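PDB 5HL6: putative GAF sensor protein from Burkholderia vietnamiensis, which probably reduces the R-sulfoxide of free methionine by means of a GAF-type domain. Local coordinates for residues 26-31 and 162-167; 64-69 and 74-79; 90-95 and 103-108. One frame throughout, in Å; residues are numbered along the deposited sequence.

Contact 1: 26-31 and 162-167; sequences TLAEQA and CRVFVE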
loop_
_atom_site.group_PDB
_atom_site.type_symbol
_atom_site.label_atom_id
_atom_site.label_comp_id
_atom_site.label_asym_id
_atom_site.label_seq_id
_atom_site.Cartn_x
_atom_site.Cartn_y
_atom_site.Cartn_z
ATOM N N THR B 26 -1.473 -17.759 -13.373
ATOM C CA THR B 26 -0.949 -18.123 -12.061
ATOM C C THR B 26 -1.145 -16.994 -11.056
ATOM O O THR B 26 -1.541 -17.231 -9.907
ATOM C CB THR B 26 0.530 -18.493 -12.183
ATOM O OG1 THR B 26 0.654 -19.711 -12.929
ATOM C CG2 THR B 26 1.172 -18.666 -10.809
ATOM N N LEU B 27 -0.885 -15.754 -11.481
ATOM C CA LEU B 27 -1.031 -14.607 -10.590
ATOM C C LEU B 27 -2.491 -14.378 -10.203
ATOM O O LEU B 27 -2.774 -13.982 -9.065
ATOM C CB LEU B 27 -0.428 -13.367 -11.260
ATOM C CG LEU B 27 -0.208 -12.110 -10.419
ATOM C CD1 LEU B 27 0.535 -12.442 -9.134
ATOM C CD2 LEU B 27 0.563 -11.062 -11.216
ATOM N N ALA B 28 -3.426 -14.664 -11.117
ATOM C CA ALA B 28 -4.847 -14.531 -10.808
ATOM C C ALA B 28 -5.274 -15.510 -9.722
ATOM O O ALA B 28 -6.085 -15.172 -8.849
ATOM C CB ALA B 28 -5.679 -14.747 -12.073
ATOM N N GLU B 29 -4.753 -16.734 -9.768
ATOM C CA GLU B 29 -5.084 -17.699 -8.723
ATOM C C GLU B 29 -4.479 -17.283 -7.391
ATOM O O GLU B 29 -5.116 -17.428 -6.340
ATOM C CB GLU B 29 -4.615 -19.099 -9.118
ATOM C CG GLU B 29 -4.762 -20.129 -8.005
ATOM C CD GLU B 29 -6.200 -20.275 -7.498
ATOM O OE1 GLU B 29 -7.125 -20.383 -8.333
ATOM O OE2 GLU B 29 -6.402 -20.283 -6.261
ATOM N N GLN B 30 -3.250 -16.757 -7.412
ATOM C CA GLN B 30 -2.659 -16.219 -6.191
ATOM C C GLN B 30 -3.495 -15.072 -5.646
ATOM O O GLN B 30 -3.765 -15.004 -4.439
ATOM C CB GLN B 30 -1.234 -15.743 -6.451
ATOM C CG GLN B 30 -0.238 -16.819 -6.759
ATOM C CD GLN B 30 1.121 -16.231 -7.027
ATOM O OE1 GLN B 30 1.375 -15.699 -8.108
ATOM N NE2 GLN B 30 2.000 -16.293 -6.034
ATOM N N ALA B 31 -3.904 -14.151 -6.528
ATOM C CA ALA B 31 -4.749 -13.037 -6.114
ATOM C C ALA B 31 -6.063 -13.528 -5.522
ATOM O O ALA B 31 -6.524 -13.007 -4.500
ATOM C CB ALA B 31 -5.012 -12.102 -7.297
ATOM N N CYS B 162 -7.901 -7.680 -12.434
ATOM C CA CYS B 162 -8.876 -6.769 -11.849
ATOM C C CYS B 162 -10.232 -7.442 -11.661
ATOM O O CYS B 162 -10.930 -7.137 -10.689
ATOM C CB CYS B 162 -8.989 -5.500 -12.700
ATOM S SG CYS B 162 -7.483 -4.465 -12.580
ATOM N N ARG B 163 -10.616 -8.369 -12.549
ATOM C CA ARG B 163 -11.852 -9.116 -12.326
ATOM C C ARG B 163 -11.785 -9.908 -11.025
ATOM O O ARG B 163 -12.790 -10.035 -10.315
ATOM C CB ARG B 163 -12.148 -10.051 -13.499
ATOM C CG ARG B 163 -12.633 -9.320 -14.731
ATOM C CD ARG B 163 -13.293 -10.264 -15.738
ATOM N NE ARG B 163 -12.322 -11.099 -16.442
ATOM C CZ ARG B 163 -11.583 -10.686 -17.469
ATOM N NH1 ARG B 163 -11.689 -9.436 -17.908
ATOM N NH2 ARG B 163 -10.728 -11.518 -18.050
ATOM N N VAL B 164 -10.611 -10.450 -10.693
ATOM C CA VAL B 164 -10.478 -11.175 -9.431
ATOM C C VAL B 164 -10.708 -10.233 -8.259
ATOM O O VAL B 164 -11.453 -10.548 -7.323
ATOM C CB VAL B 164 -9.107 -11.866 -9.341
ATOM C CG1 VAL B 164 -8.861 -12.364 -7.925
ATOM C CG2 VAL B 164 -9.046 -13.020 -10.329
ATOM N N PHE B 165 -10.072 -9.055 -8.291
ATOM C CA PHE B 165 -10.224 -8.113 -7.186
ATOM C C PHE B 165 -11.667 -7.659 -7.053
ATOM O O PHE B 165 -12.236 -7.650 -5.957
ATOM C CB PHE B 165 -9.310 -6.890 -7.364
ATOM C CG PHE B 165 -9.529 -5.843 -6.304
ATOM C CD1 PHE B 165 -8.956 -5.988 -5.053
ATOM C CD2 PHE B 165 -10.349 -4.749 -6.542
ATOM C CE1 PHE B 165 -9.182 -5.052 -4.056
ATOM C CE2 PHE B 165 -10.573 -3.811 -5.555
ATOM C CZ PHE B 165 -9.986 -3.964 -4.312
ATOM N N VAL B 166 -12.287 -7.276 -8.167
ATOM C CA VAL B 166 -13.660 -6.793 -8.090
ATOM C C VAL B 166 -14.591 -7.906 -7.620
ATOM O O VAL B 166 -15.470 -7.684 -6.779
ATOM C CB VAL B 166 -14.095 -6.212 -9.451
ATOM C CG1 VAL B 166 -15.580 -5.873 -9.445
ATOM C CG2 VAL B 166 -13.266 -4.978 -9.770
ATOM N N GLU B 167 -14.395 -9.127 -8.125
ATOM C CA GLU B 167 -15.308 -10.217 -7.782
ATOM C C GLU B 167 -15.081 -10.731 -6.362
ATOM O O GLU B 167 -16.040 -10.933 -5.606
ATOM C CB GLU B 167 -15.171 -11.360 -8.791
#

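Contact 2: 64-69 and 74-79; sequences FYFFDG and VGPFQG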
loop_
_atom_site.group_PDB
_atom_site.type_symbol
_atom_site.label_atom_id
_atom_site.label_comp_id
_atom_site.label_asym_id
_atom_site.label_seq_id
_atom_site.Cartn_x
_atom_site.Cartn_y
_atom_site.Cartn_z
ATOM N N PHE B 64 -4.308 1.545 -6.767
ATOM C CA PHE B 64 -5.697 1.910 -7.009
ATOM C C PHE B 64 -5.918 3.410 -6.870
ATOM O O PHE B 64 -5.305 4.063 -6.026
ATOM C CB PHE B 64 -6.616 1.214 -5.996
ATOM C CG PHE B 64 -6.663 -0.275 -6.135
ATOM C CD1 PHE B 64 -7.580 -0.872 -6.987
ATOM C CD2 PHE B 64 -5.810 -1.079 -5.397
ATOM C CE1 PHE B 64 -7.641 -2.249 -7.122
ATOM C CE2 PHE B 64 -5.872 -2.459 -5.507
ATOM C CZ PHE B 64 -6.790 -3.045 -6.383
ATOM N N TYR B 65 -6.831 3.949 -7.679
ATOM C CA TYR B 65 -7.530 5.190 -7.364
ATOM C C TYR B 65 -9.000 4.835 -7.225
ATOM O O TYR B 65 -9.544 4.096 -8.058
ATOM C CB TYR B 65 -7.348 6.290 -8.434
ATOM C CG TYR B 65 -5.943 6.828 -8.552
ATOM C CD1 TYR B 65 -5.591 8.045 -7.983
ATOM C CD2 TYR B 65 -4.969 6.126 -9.251
ATOM C CE1 TYR B 65 -4.301 8.537 -8.094
ATOM C CE2 TYR B 65 -3.688 6.601 -9.366
ATOM C CZ TYR B 65 -3.346 7.803 -8.784
ATOM O OH TYR B 65 -2.054 8.270 -8.901
ATOM N N PHE B 66 -9.635 5.324 -6.168
ATOM C CA PHE B 66 -11.035 5.018 -5.912
ATOM C C PHE B 66 -11.891 6.250 -6.171
ATOM O O PHE B 66 -11.553 7.357 -5.735
ATOM C CB PHE B 66 -11.224 4.495 -4.482
ATOM C CG PHE B 66 -10.677 3.108 -4.288
ATOM C CD1 PHE B 66 -11.209 2.041 -5.003
ATOM C CD2 PHE B 66 -9.632 2.868 -3.412
ATOM C CE1 PHE B 66 -10.710 0.757 -4.856
ATOM C CE2 PHE B 66 -9.128 1.575 -3.249
ATOM C CZ PHE B 66 -9.674 0.523 -3.973
ATOM N N PHE B 67 -12.988 6.048 -6.892
ATOM C CA PHE B 67 -13.949 7.104 -7.169
ATOM C C PHE B 67 -14.715 7.454 -5.899
ATOM O O PHE B 67 -15.326 6.578 -5.274
ATOM C CB PHE B 67 -14.898 6.641 -8.268
ATOM C CG PHE B 67 -15.786 7.716 -8.795
ATOM C CD1 PHE B 67 -15.245 8.860 -9.371
ATOM C CD2 PHE B 67 -17.161 7.578 -8.749
ATOM C CE1 PHE B 67 -16.072 9.860 -9.877
ATOM C CE2 PHE B 67 -17.991 8.569 -9.257
ATOM C CZ PHE B 67 -17.443 9.714 -9.817
ATOM N N ASP B 68 -14.689 8.732 -5.508
ATOM C CA ASP B 68 -15.373 9.165 -4.297
ATOM C C ASP B 68 -16.752 9.750 -4.585
ATOM O O ASP B 68 -17.326 10.431 -3.733
ATOM C CB ASP B 68 -14.509 10.160 -3.515
ATOM C CG ASP B 68 -14.453 11.551 -4.149
ATOM O OD1 ASP B 68 -14.911 11.740 -5.300
ATOM O OD2 ASP B 68 -13.929 12.465 -3.478
ATOM N N GLY B 69 -17.302 9.475 -5.759
ATOM C CA GLY B 69 -18.545 10.069 -6.177
ATOM C C GLY B 69 -18.384 11.319 -7.007
ATOM O O GLY B 69 -19.318 11.700 -7.721
ATOM N N VAL B 74 -6.501 8.627 -4.486
ATOM C CA VAL B 74 -5.567 7.505 -4.483
ATOM C C VAL B 74 -5.870 6.588 -3.302
ATOM O O VAL B 74 -6.203 7.048 -2.201
ATOM C CB VAL B 74 -4.111 7.998 -4.450
ATOM C CG1 VAL B 74 -3.737 8.577 -3.069
ATOM C CG2 VAL B 74 -3.161 6.867 -4.829
ATOM N N GLY B 75 -5.785 5.278 -3.545
ATOM C CA GLY B 75 -5.930 4.264 -2.512
ATOM C C GLY B 75 -4.588 3.614 -2.242
ATOM O O GLY B 75 -3.546 4.233 -2.464
ATOM N N PRO B 76 -4.569 2.364 -1.756
ATOM C CA PRO B 76 -3.281 1.686 -1.550
ATOM C C PRO B 76 -2.509 1.567 -2.856
ATOM O O PRO B 76 -3.096 1.359 -3.921
ATOM C CB PRO B 76 -3.679 0.301 -1.012
ATOM C CG PRO B 76 -5.068 0.466 -0.469
ATOM C CD PRO B 76 -5.710 1.503 -1.383
ATOM N N PHE B 77 -1.181 1.680 -2.765
ATOM C CA PHE B 77 -0.328 1.527 -3.942
ATOM C C PHE B 77 1.099 1.199 -3.516
ATOM O O PHE B 77 1.509 1.487 -2.391
ATOM C CB PHE B 77 -0.346 2.796 -4.805
ATOM C CG PHE B 77 0.305 3.995 -4.145
ATOM C CD1 PHE B 77 1.676 4.208 -4.249
ATOM C CD2 PHE B 77 -0.453 4.904 -3.422
ATOM C CE1 PHE B 77 2.284 5.314 -3.647
ATOM C CE2 PHE B 77 0.148 6.000 -2.807
ATOM C CZ PHE B 77 1.521 6.204 -2.924
ATOM N N GLN B 78 1.858 0.628 -4.458
ATOM C CA GLN B 78 3.309 0.488 -4.383
ATOM C C GLN B 78 3.963 1.499 -5.318
ATOM O O GLN B 78 3.502 1.690 -6.451
ATOM C CB GLN B 78 3.764 -0.922 -4.784
ATOM C CG GLN B 78 3.075 -2.033 -4.037
ATOM C CD GLN B 78 3.321 -1.947 -2.547
ATOM O OE1 GLN B 78 4.462 -1.914 -2.101
ATOM N NE2 GLN B 78 2.248 -1.891 -1.774
ATOM N N GLY B 79 5.034 2.138 -4.852
ATOM C CA GLY B 79 5.742 3.141 -5.627
ATOM C C GLY B 79 5.910 4.430 -4.849
ATOM O O GLY B 79 5.504 4.553 -3.694
#

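Contact 3: 90-95 and 103-108; sequences KGVCGT and QVVRDV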
loop_
_atom_site.group_PDB
_atom_site.type_symbol
_atom_site.label_atom_id
_atom_site.label_comp_id
_atom_site.label_asym_id
_atom_site.label_seq_id
_atom_site.Cartn_x
_atom_site.Cartn_y
_atom_site.Cartn_z
ATOM N N LYS B 90 -9.154 13.683 -16.758
ATOM C CA LYS B 90 -7.841 14.318 -16.707
ATOM C C LYS B 90 -6.766 13.238 -16.676
ATOM O O LYS B 90 -6.766 12.381 -15.784
ATOM C CB LYS B 90 -7.722 15.242 -15.495
ATOM N N GLY B 91 -5.866 13.269 -17.661
ATOM C CA GLY B 91 -4.764 12.321 -17.706
ATOM C C GLY B 91 -5.210 10.909 -18.054
ATOM O O GLY B 91 -6.376 10.636 -18.323
ATOM N N VAL B 92 -4.234 9.995 -18.050
ATOM C CA VAL B 92 -4.502 8.603 -18.417
ATOM C C VAL B 92 -5.527 7.985 -17.470
ATOM O O VAL B 92 -6.483 7.329 -17.905
ATOM C CB VAL B 92 -3.197 7.783 -18.429
ATOM C CG1 VAL B 92 -3.469 6.352 -18.904
ATOM C CG2 VAL B 92 -2.133 8.451 -19.294
ATOM N N CYS B 93 -5.338 8.182 -16.158
ATOM C CA CYS B 93 -6.238 7.596 -15.165
ATOM C C CYS B 93 -7.626 8.223 -15.211
ATOM O O CYS B 93 -8.640 7.512 -15.123
ATOM C CB CYS B 93 -5.644 7.749 -13.763
ATOM S SG CYS B 93 -4.271 6.642 -13.441
ATOM N N GLY B 94 -7.699 9.552 -15.304
ATOM C CA GLY B 94 -8.996 10.201 -15.399
ATOM C C GLY B 94 -9.705 9.865 -16.694
ATOM O O GLY B 94 -10.935 9.726 -16.717
ATOM N N THR B 95 -8.942 9.710 -17.775
ATOM C CA THR B 95 -9.519 9.266 -19.039
ATOM C C THR B 95 -10.083 7.859 -18.904
ATOM O O THR B 95 -11.203 7.585 -19.348
ATOM C CB THR B 95 -8.469 9.315 -20.148
ATOM O OG1 THR B 95 -8.079 10.677 -20.393
ATOM C CG2 THR B 95 -9.021 8.698 -21.432
ATOM N N GLN B 103 -6.970 1.787 -20.760
ATOM C CA GLN B 103 -5.978 2.604 -21.440
ATOM C C GLN B 103 -4.642 1.877 -21.422
ATOM O O GLN B 103 -4.191 1.431 -20.368
ATOM C CB GLN B 103 -5.848 3.972 -20.767
ATOM C CG GLN B 103 -7.164 4.707 -20.589
ATOM C CD GLN B 103 -7.783 5.160 -21.900
ATOM O OE1 GLN B 103 -7.113 5.749 -22.760
ATOM N NE2 GLN B 103 -9.079 4.902 -22.056
ATOM N N VAL B 104 -4.014 1.754 -22.587
ATOM C CA VAL B 104 -2.675 1.185 -22.704
ATOM C C VAL B 104 -1.805 2.217 -23.407
ATOM O O VAL B 104 -2.097 2.616 -24.545
ATOM C CB VAL B 104 -2.675 -0.151 -23.462
ATOM C CG1 VAL B 104 -1.266 -0.707 -23.544
ATOM C CG2 VAL B 104 -3.614 -1.150 -22.794
ATOM N N VAL B 105 -0.755 2.664 -22.727
ATOM C CA VAL B 105 0.110 3.726 -23.222
ATOM C C VAL B 105 1.502 3.146 -23.418
ATOM O O VAL B 105 2.125 2.679 -22.456
ATOM C CB VAL B 105 0.139 4.924 -22.262
ATOM C CG1 VAL B 105 0.885 6.098 -22.885
ATOM C CG2 VAL B 105 -1.281 5.317 -21.882
ATOM N N ARG B 106 1.990 3.173 -24.662
ATOM C CA ARG B 106 3.323 2.651 -24.955
ATOM C C ARG B 106 4.427 3.662 -24.654
ATOM O O ARG B 106 5.557 3.269 -24.332
ATOM C CB ARG B 106 3.393 2.207 -26.422
ATOM N N ASP B 107 4.126 4.958 -24.748
ATOM C CA ASP B 107 5.096 6.021 -24.499
ATOM C C ASP B 107 4.371 7.193 -23.860
ATOM O O ASP B 107 3.523 7.825 -24.500
ATOM C CB ASP B 107 5.788 6.463 -25.795
ATOM C CG ASP B 107 6.549 7.783 -25.643
ATOM O OD1 ASP B 107 6.988 8.111 -24.517
ATOM O OD2 ASP B 107 6.711 8.496 -26.662
ATOM N N VAL B 108 4.717 7.491 -22.613
ATOM C CA VAL B 108 4.103 8.596 -21.892
ATOM C C VAL B 108 4.607 9.923 -22.444
ATOM O O VAL B 108 4.366 10.975 -21.858
ATOM C CB VAL B 108 4.376 8.497 -20.381
#

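Contact 1: 26-31 and 162-167
Val164 reaches across from helix 152-176 and sets its two methyl groups against Ala28 and Ala31, two small residues one helical turn apart on helix 20-35. Apolar contact is the whole of the interaction between the two segments. CG1 of Val164 lies 3.9 Å from CB of Ala31, and the same methyl is equally near the carbonyl carbon C of that alanine, so it rests on backbone as well as side chain. CG2 takes the other branch, 4.2 Å from CB of Ala28 and 3.9 Å from the carbonyl O of Ala28. One torsion explains this division: with CG1 trans to the backbone N (chi1 168°) and CG2 trans to the carbonyl carbon, the fork of the valine spreads over both alanines at once. Because the opposing residues end at CB, the backbones come close, with the CA atoms of Ala28 and Val164 6.7 Å apart.

The pair belongs to the helical layer that packs beside the antiparallel sheet of the GAF fold, in which the first and last helices of the chain lie side by side. Around this point Leu161 also touches Ala28 and Leu27, while Leu27 turns to Leu51 and Ser55 of helix 41-55.

Hydrogen bonding stays within each helix. Ala31 N binds Leu27 O at 2.8 Å, and on the partner helix Val166 N binds Cys162 O. Charge is kept off the interface: Glu29 points away from the valine, and its OE1 forms a salt bridge with NH1 of Arg32 on its own helix.

Contact 2: 64-69 and 74-79
Tyr65 lays its ring against Val74 on the neighbouring strand of the hairpin, forming with it an antiparallel non-hydrogen-bonded pair with side chains on the same face of the sheet. From CB the tyrosine turns with CG trans to its carbonyl carbon (chi1 -67°), which carries the ring across the valine backbone. CG comes within 4.1 Å of Val74 CA, and CD1 is closer, 3.5 Å from the same CA. Next along the rim, CE1 meets Val74 CB at 3.7 Å. CZ then comes near the methyl CG2 of Val74, which sits over one ring face, toward the rim, in a CH-pi contact 4.1 Å from the centroid and 22° off the ring normal. At the tip, OH makes a weak hydrogen bond to Cys83 O, and the side chain also touches Cys117, the disulfide partner of Cys83.

Next to this pair, on the side of Phe64, two nearly straight backbone bonds tie the strands together. Gly75 N donates to Phe64 O at 2.8 Å, and Phe64 N donates to Pro76 O at 3.1 Å. Phe64 thus faces both Gly75 and Pro76, an irregularity consistent with a beta bulge, where the chain turns a corner at Pro76. The Pro76 O also lies at the edge of the Phe64 ring.

On the other face of the strands, the Phe66 ring crosses Pro76 at about a right angle, its CE2 3.9 Å from the proline CD, which lies at the ring edge. Gly75, without a side chain, lets that ring lie close to the backbone. Ile42 of the second subunit packs on Pro76, and Gln78 hydrogen-bonds to Phe77 and Gly79 of that subunit. The arrangement is that of a beta hairpin, strands 61-67 and 72-77, within the antiparallel sheet of a GAF domain.

Contact 3: 90-95 and 103-108
Val92, on the first turn of helix 91-99, packs against both Val105 and Gln103 of the edge strand 103-105, and this is the tight part of the contact. Its CG1, trans to the backbone N (chi1 -176°), rests against two partners: CG2 of Val105 at 3.8 Å and CB of Gln103 at the same distance. The two valines meet at an angle through their methyls, whereas Val92 and Gln103 run past each other in opposite directions, so that Gln103 CG ends 3.8 Å from the carbonyl O of Val92. Val92 also touches Glu124 and Val126 of the adjoining strand 123-130.

One turn on, the tie is looser in kind rather than in distance. A single methyl, Thr95 CG2, rests 3.8 Å from Gln103 OE1 and about as far from the amide carbon and nitrogen, the side chains crossing at about a right angle with no hydrogen bond between them. Each directs its polar group elsewhere. A bend at chi2 (-68°) folds the glutamine back, and its NE2 binds Gln101 O. Thr95 OG1 donates to Gly91 O at 2.7 Å; the N of Thr95 reaches that oxygen too, from the opposite face of the carbonyl plane, so two bonds grip it. All four touching residues remain partly exposed, and past Val105 the chain becomes poorly ordered at Asp107 and Val108.

Helix and strand run nearly antiparallel, 159° between their short axes and 9.3 Å apart: a helix laid along edge strand 103-105, the chain turning back from helix 91-99 into that strand of the GAF sheet.

All three contacts lie within one GAF domain, arranged in layers. Contact 1 joins the first and last helices, so its segments bracket the other two in sequence; contact 2 then closes before contact 3 opens. Centre to centre, contacts 1 and 2 are about 18 Å apart, contacts 2 and 3 about 16 Å, and contacts 1 and 3 about 23 Å, the last pair on opposite sides of the chain's centre. Contact 2, in the sheet, touches both others: Phe64 meets Phe165 of the helical layer, and Tyr65 meets Cys93 of helix 91-99. The sheet thus has helices packed on both faces, and contact 2 also reaches the second subunit.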